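Local coordinates for ribokinase (PDB 3RY7), which catalyses the ATP- and magnesium-dependent phosphorylation of D-ribose at O-5, giving D-ribose 5-phosphate, at residues A[117-131]-A[142-155]. Sequence-based numbering, arbitrary orientation.
Sequences MTMTPEDVINAKDAI and EVPIPAIISAFEIA
The ring of Pro-144 lies against the backbone of 117-119: its CG rests 3.2 Å from Met-119 O and also approaches Met-117 O, while its CD meets Met-119 CB. Pro-121 brings a second ring, its CG against Pro-146 O and its CB 3.8 Å from Ser-150 CB. Prolines suit both helix starts, where no backbone N-H is needed and the ring fixes phi. The Phe-152 ring takes no part; one face carries Ile-148 CG2, and it packs on strand 136-140 and helix 174-177.

Helices 121-125 and 145-155 run roughly parallel, their axes 8.3 Å apart and crossing at -31°. Ala-147 and Ala-151 permit this closeness. Val-124 divides its branches between them: CG1, anti to the backbone N (chi1 175°), reaches Ala-151 CB at 3.5 Å, and CG2 meets Ala-147 O and CB. Farther along, Ile-131 and Ile-154 meet nearly at right angles through their CG2 methyls, 3.6 Å apart, whereas Ile-154 CD1 touches Ile-125 CD1 and Lys-128 CB. Thr-120 and Asp-123 form a capping box, and Asp-123 also makes a salt bridge to Lys-62.

Met-117 curls its flexible thioether to within 3.5 Å (SD) of Glu-142 O. The Glu-142 carboxylate belongs to the probable ribose site, hydrogen-bonded to Ser-10, Lys-42 N and a glycerol, probably from crystallisation. In this PfkB-family alpha/beta fold, strand 136-140 links the segments in sequence, and Met-119 and Ala-151 both rest on Leu-8 of strand 4-8. No hydrogen bond joins the segments, so cohesion comes from van der Waals and hydrophobic contact; buried Ser-150 OG, nearest Ile-125 CD1 and Val-124 CG1, has no hydrogen-bonding partner.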
loop_
_atom_site.group_PDB
_atom_site.type_symbol
_atom_site.label_atom_id
_atom_site.label_comp_id
_atom_site.label_asym_id
_atom_site.label_seq_id
_atom_site.Cartn_x
_atom_site.Cartn_y
_atom_site.Cartn_z
ATOM N N MET A 117 -8.820 -28.946 0.124
ATOM C CA MET A 117 -8.937 -30.122 0.981
ATOM C C MET A 117 -9.498 -31.352 0.257
ATOM O O MET A 117 -9.834 -32.354 0.889
ATOM C CB MET A 117 -9.741 -29.786 2.236
ATOM C CG MET A 117 -9.020 -28.757 3.126
ATOM S SD MET A 117 -7.390 -29.365 3.643
ATOM C CE MET A 117 -7.865 -30.633 4.799
ATOM N N THR A 118 -9.592 -31.284 -1.068
ATOM C CA THR A 118 -9.886 -32.496 -1.831
ATOM C C THR A 118 -8.627 -33.033 -2.537
ATOM O O THR A 118 -8.702 -34.000 -3.297
ATOM C CB THR A 118 -10.984 -32.254 -2.884
ATOM O OG1 THR A 118 -10.455 -31.458 -3.953
ATOM C CG2 THR A 118 -12.216 -31.563 -2.244
ATOM N N MET A 119 -7.474 -32.399 -2.303
ATOM C CA MET A 119 -6.271 -32.816 -3.013
ATOM C C MET A 119 -5.868 -34.185 -2.498
ATOM O O MET A 119 -5.820 -34.383 -1.291
ATOM C CB MET A 119 -5.127 -31.830 -2.824
ATOM C CG MET A 119 -3.968 -32.149 -3.729
ATOM S SD MET A 119 -2.497 -31.143 -3.462
ATOM C CE MET A 119 -2.979 -29.591 -4.222
ATOM N N THR A 120 -5.612 -35.119 -3.418
ATOM C CA THR A 120 -5.310 -36.518 -3.067
ATOM C C THR A 120 -3.889 -36.917 -3.475
ATOM O O THR A 120 -3.231 -36.228 -4.269
ATOM C CB THR A 120 -6.235 -37.507 -3.813
ATOM O OG1 THR A 120 -5.988 -37.394 -5.215
ATOM C CG2 THR A 120 -7.701 -37.240 -3.529
ATOM N N PRO A 121 -3.412 -38.059 -2.959
ATOM C CA PRO A 121 -2.094 -38.540 -3.407
ATOM C C PRO A 121 -2.026 -38.694 -4.926
ATOM O O PRO A 121 -0.987 -38.410 -5.528
ATOM C CB PRO A 121 -1.965 -39.889 -2.712
ATOM C CG PRO A 121 -2.733 -39.702 -1.443
ATOM C CD PRO A 121 -3.891 -38.781 -1.772
ATOM N N GLU A 122 -3.126 -39.111 -5.535
ATOM C CA GLU A 122 -3.130 -39.208 -6.972
ATOM C C GLU A 122 -2.995 -37.907 -7.696
ATOM O O GLU A 122 -2.351 -37.866 -8.676
ATOM C CB GLU A 122 -4.251 -40.075 -7.535
ATOM C CG GLU A 122 -5.425 -40.228 -6.697
ATOM C CD GLU A 122 -5.188 -40.995 -5.460
ATOM O OE1 GLU A 122 -4.829 -42.154 -5.559
ATOM O OE2 GLU A 122 -5.389 -40.461 -4.384
ATOM N N ASP A 123 -3.556 -36.841 -7.165
ATOM C CA ASP A 123 -3.306 -35.505 -7.691
ATOM C C ASP A 123 -1.817 -35.218 -7.646
ATOM O O ASP A 123 -1.250 -34.674 -8.587
ATOM C CB ASP A 123 -4.060 -34.452 -6.870
ATOM C CG ASP A 123 -5.561 -34.489 -7.118
ATOM O OD1 ASP A 123 -5.971 -34.737 -8.284
ATOM O OD2 ASP A 123 -6.323 -34.290 -6.151
ATOM N N VAL A 124 -1.189 -35.590 -6.539
ATOM C CA VAL A 124 0.232 -35.342 -6.346
ATOM C C VAL A 124 1.105 -36.202 -7.262
ATOM O O VAL A 124 2.009 -35.689 -7.916
ATOM C CB VAL A 124 0.635 -35.583 -4.882
ATOM C CG1 VAL A 124 2.165 -35.446 -4.718
ATOM C CG2 VAL A 124 -0.116 -34.609 -3.952
ATOM N N ILE A 125 0.841 -37.508 -7.293
ATOM C CA ILE A 125 1.605 -38.439 -8.147
ATOM C C ILE A 125 1.589 -37.899 -9.555
ATOM O O ILE A 125 2.605 -37.862 -10.254
ATOM C CB ILE A 125 0.971 -39.831 -8.167
ATOM C CG1 ILE A 125 1.556 -40.695 -7.059
ATOM C CG2 ILE A 125 1.226 -40.513 -9.506
ATOM C CD1 ILE A 125 1.691 -39.989 -5.741
ATOM N N ASN A 126 0.413 -37.439 -9.954
ATOM C CA ASN A 126 0.234 -36.843 -11.257
ATOM C C ASN A 126 1.254 -35.748 -11.559
ATOM O O ASN A 126 1.572 -35.506 -12.718
ATOM C CB ASN A 126 -1.189 -36.295 -11.368
ATOM C CG ASN A 126 -1.815 -36.582 -12.707
ATOM O OD1 ASN A 126 -2.487 -37.604 -12.880
ATOM N ND2 ASN A 126 -1.598 -35.684 -13.670
ATOM N N ALA A 127 1.771 -35.092 -10.522
ATOM C CA ALA A 127 2.689 -33.969 -10.717
ATOM C C ALA A 127 4.148 -34.307 -10.405
ATOM O O ALA A 127 4.974 -33.413 -10.257
ATOM C CB ALA A 127 2.239 -32.791 -9.871
ATOM N N LYS A 128 4.464 -35.599 -10.331
ATOM C CA LYS A 128 5.757 -36.059 -9.804
ATOM C C LYS A 128 6.975 -35.503 -10.539
ATOM O O LYS A 128 8.043 -35.350 -9.956
ATOM C CB LYS A 128 5.822 -37.600 -9.754
ATOM C CG LYS A 128 6.215 -38.255 -11.062
ATOM C CD LYS A 128 5.773 -39.709 -11.094
ATOM C CE LYS A 128 6.433 -40.525 -9.987
ATOM N NZ LYS A 128 7.778 -41.032 -10.366
ATOM N N ASP A 129 6.822 -35.185 -11.815
ATOM C CA ASP A 129 7.955 -34.682 -12.576
ATOM C C ASP A 129 8.536 -33.425 -11.956
ATOM O O ASP A 129 9.754 -33.259 -11.883
ATOM C CB ASP A 129 7.553 -34.404 -14.017
ATOM C CG ASP A 129 7.903 -35.543 -14.938
ATOM O OD1 ASP A 129 9.040 -35.546 -15.463
ATOM O OD2 ASP A 129 7.049 -36.432 -15.128
ATOM N N ALA A 130 7.648 -32.539 -11.519
ATOM C CA ALA A 130 8.044 -31.292 -10.876
ATOM C C ALA A 130 8.848 -31.550 -9.598
ATOM O O ALA A 130 9.895 -30.942 -9.370
ATOM C CB ALA A 130 6.809 -30.459 -10.567
ATOM N N ILE A 131 8.349 -32.462 -8.771
ATOM C CA ILE A 131 8.999 -32.795 -7.513
ATOM C C ILE A 131 10.394 -33.403 -7.716
ATOM O O ILE A 131 11.373 -32.944 -7.129
ATOM C CB ILE A 131 8.123 -33.725 -6.686
ATOM C CG1 ILE A 131 6.838 -32.986 -6.281
ATOM C CG2 ILE A 131 8.890 -34.238 -5.478
ATOM C CD1 ILE A 131 5.716 -33.878 -5.798
ATOM N N GLU A 142 -2.891 -26.402 4.752
ATOM C CA GLU A 142 -4.194 -26.045 4.154
ATOM C C GLU A 142 -4.542 -27.013 3.012
ATOM O O GLU A 142 -5.455 -26.778 2.214
ATOM C CB GLU A 142 -4.215 -24.581 3.696
ATOM C CG GLU A 142 -4.061 -23.616 4.887
ATOM C CD GLU A 142 -4.308 -22.147 4.539
ATOM O OE1 GLU A 142 -4.055 -21.734 3.384
ATOM O OE2 GLU A 142 -4.745 -21.409 5.446
ATOM N N VAL A 143 -3.810 -28.124 2.982
ATOM C CA VAL A 143 -4.001 -29.192 2.017
ATOM C C VAL A 143 -3.931 -30.507 2.835
ATOM O O VAL A 143 -3.411 -30.506 3.961
ATOM C CB VAL A 143 -2.910 -29.047 0.921
ATOM C CG1 VAL A 143 -2.098 -30.288 0.769
ATOM C CG2 VAL A 143 -3.487 -28.544 -0.405
ATOM N N PRO A 144 -4.498 -31.617 2.317
ATOM C CA PRO A 144 -4.620 -32.756 3.238
ATOM C C PRO A 144 -3.288 -33.470 3.491
ATOM O O PRO A 144 -2.424 -33.556 2.622
ATOM C CB PRO A 144 -5.611 -33.697 2.527
ATOM C CG PRO A 144 -6.278 -32.838 1.473
ATOM C CD PRO A 144 -5.238 -31.836 1.062
ATOM N N ILE A 145 -3.134 -33.953 4.708
ATOM C CA ILE A 145 -1.930 -34.672 5.111
ATOM C C ILE A 145 -1.524 -35.831 4.170
ATOM O O ILE A 145 -0.354 -35.928 3.801
ATOM C CB ILE A 145 -2.032 -35.105 6.591
ATOM C CG1 ILE A 145 -1.776 -33.882 7.487
ATOM C CG2 ILE A 145 -1.052 -36.259 6.910
ATOM C CD1 ILE A 145 -2.250 -34.053 8.908
ATOM N N PRO A 146 -2.487 -36.693 3.755
ATOM C CA PRO A 146 -2.099 -37.787 2.840
ATOM C C PRO A 146 -1.524 -37.263 1.511
ATOM O O PRO A 146 -0.636 -37.892 0.944
ATOM C CB PRO A 146 -3.405 -38.574 2.620
ATOM C CG PRO A 146 -4.264 -38.235 3.809
ATOM C CD PRO A 146 -3.902 -36.786 4.162
ATOM N N ALA A 147 -1.985 -36.112 1.035
ATOM C CA ALA A 147 -1.360 -35.531 -0.144
ATOM C C ALA A 147 0.082 -35.099 0.142
ATOM O O ALA A 147 0.968 -35.259 -0.708
ATOM C CB ALA A 147 -2.169 -34.339 -0.678
ATOM N N ILE A 148 0.300 -34.511 1.315
ATOM C CA ILE A 148 1.632 -34.043 1.672
ATOM C C ILE A 148 2.591 -35.242 1.852
ATOM O O ILE A 148 3.718 -35.219 1.369
ATOM C CB ILE A 148 1.617 -33.166 2.943
ATOM C CG1 ILE A 148 0.746 -31.905 2.748
ATOM C CG2 ILE A 148 3.056 -32.746 3.308
ATOM C CD1 ILE A 148 0.502 -31.159 4.024
ATOM N N ILE A 149 2.120 -36.283 2.529
ATOM C CA ILE A 149 2.917 -37.503 2.712
ATOM C C ILE A 149 3.384 -38.043 1.359
ATOM O O ILE A 149 4.559 -38.381 1.163
ATOM C CB ILE A 149 2.129 -38.577 3.471
ATOM C CG1 ILE A 149 1.995 -38.192 4.943
ATOM C CG2 ILE A 149 2.821 -39.931 3.360
ATOM C CD1 ILE A 149 1.047 -39.103 5.720
ATOM N N SER A 150 2.473 -38.068 0.396
ATOM C CA SER A 150 2.811 -38.647 -0.893
ATOM C C SER A 150 3.855 -37.806 -1.653
ATOM O O SER A 150 4.754 -38.351 -2.321
ATOM C CB SER A 150 1.539 -38.886 -1.714
ATOM O OG SER A 150 1.646 -38.265 -2.976
ATOM N N ALA A 151 3.751 -36.481 -1.532
ATOM C CA ALA A 151 4.709 -35.592 -2.176
ATOM C C ALA A 151 6.091 -35.696 -1.503
ATOM O O ALA A 151 7.125 -35.642 -2.169
ATOM C CB ALA A 151 4.204 -34.157 -2.146
ATOM N N PHE A 152 6.087 -35.862 -0.181
ATOM C CA PHE A 152 7.334 -35.948 0.583
ATOM C C PHE A 152 8.005 -37.322 0.390
ATOM O O PHE A 152 9.224 -37.429 0.457
ATOM C CB PHE A 152 7.082 -35.663 2.073
ATOM C CG PHE A 152 6.961 -34.184 2.411
ATOM C CD1 PHE A 152 6.896 -33.764 3.745
ATOM C CD2 PHE A 152 6.929 -33.218 1.402
ATOM C CE1 PHE A 152 6.785 -32.390 4.071
ATOM C CE2 PHE A 152 6.838 -31.848 1.714
ATOM C CZ PHE A 152 6.761 -31.434 3.054
ATOM N N GLU A 153 7.210 -38.363 0.145
ATOM C CA GLU A 153 7.771 -39.697 -0.179
ATOM C C GLU A 153 8.536 -39.662 -1.490
ATOM O O GLU A 153 9.681 -40.129 -1.581
ATOM C CB GLU A 153 6.686 -40.762 -0.215
ATOM C CG GLU A 153 6.148 -41.124 1.157
ATOM C CD GLU A 153 4.853 -41.916 1.073
ATOM O OE1 GLU A 153 4.182 -41.792 0.017
ATOM O OE2 GLU A 153 4.505 -42.634 2.055
ATOM N N ILE A 154 7.926 -39.040 -2.489
ATOM C CA ILE A 154 8.575 -38.833 -3.776
ATOM C C ILE A 154 9.849 -38.019 -3.652
ATOM O O ILE A 154 10.890 -38.389 -4.218
ATOM C CB ILE A 154 7.629 -38.128 -4.766
ATOM C CG1 ILE A 154 6.424 -39.027 -5.094
ATOM C CG2 ILE A 154 8.369 -37.720 -6.035
ATOM C CD1 ILE A 154 5.370 -38.318 -5.935
ATOM N N ALA A 155 9.756 -36.896 -2.939
ATOM C CA ALA A 155 10.896 -36.019 -2.735
ATOM C C ALA A 155 12.048 -36.760 -2.062
ATOM O O ALA A 155 13.155 -36.801 -2.577
ATOM C CB ALA A 155 10.485 -34.817 -1.892
#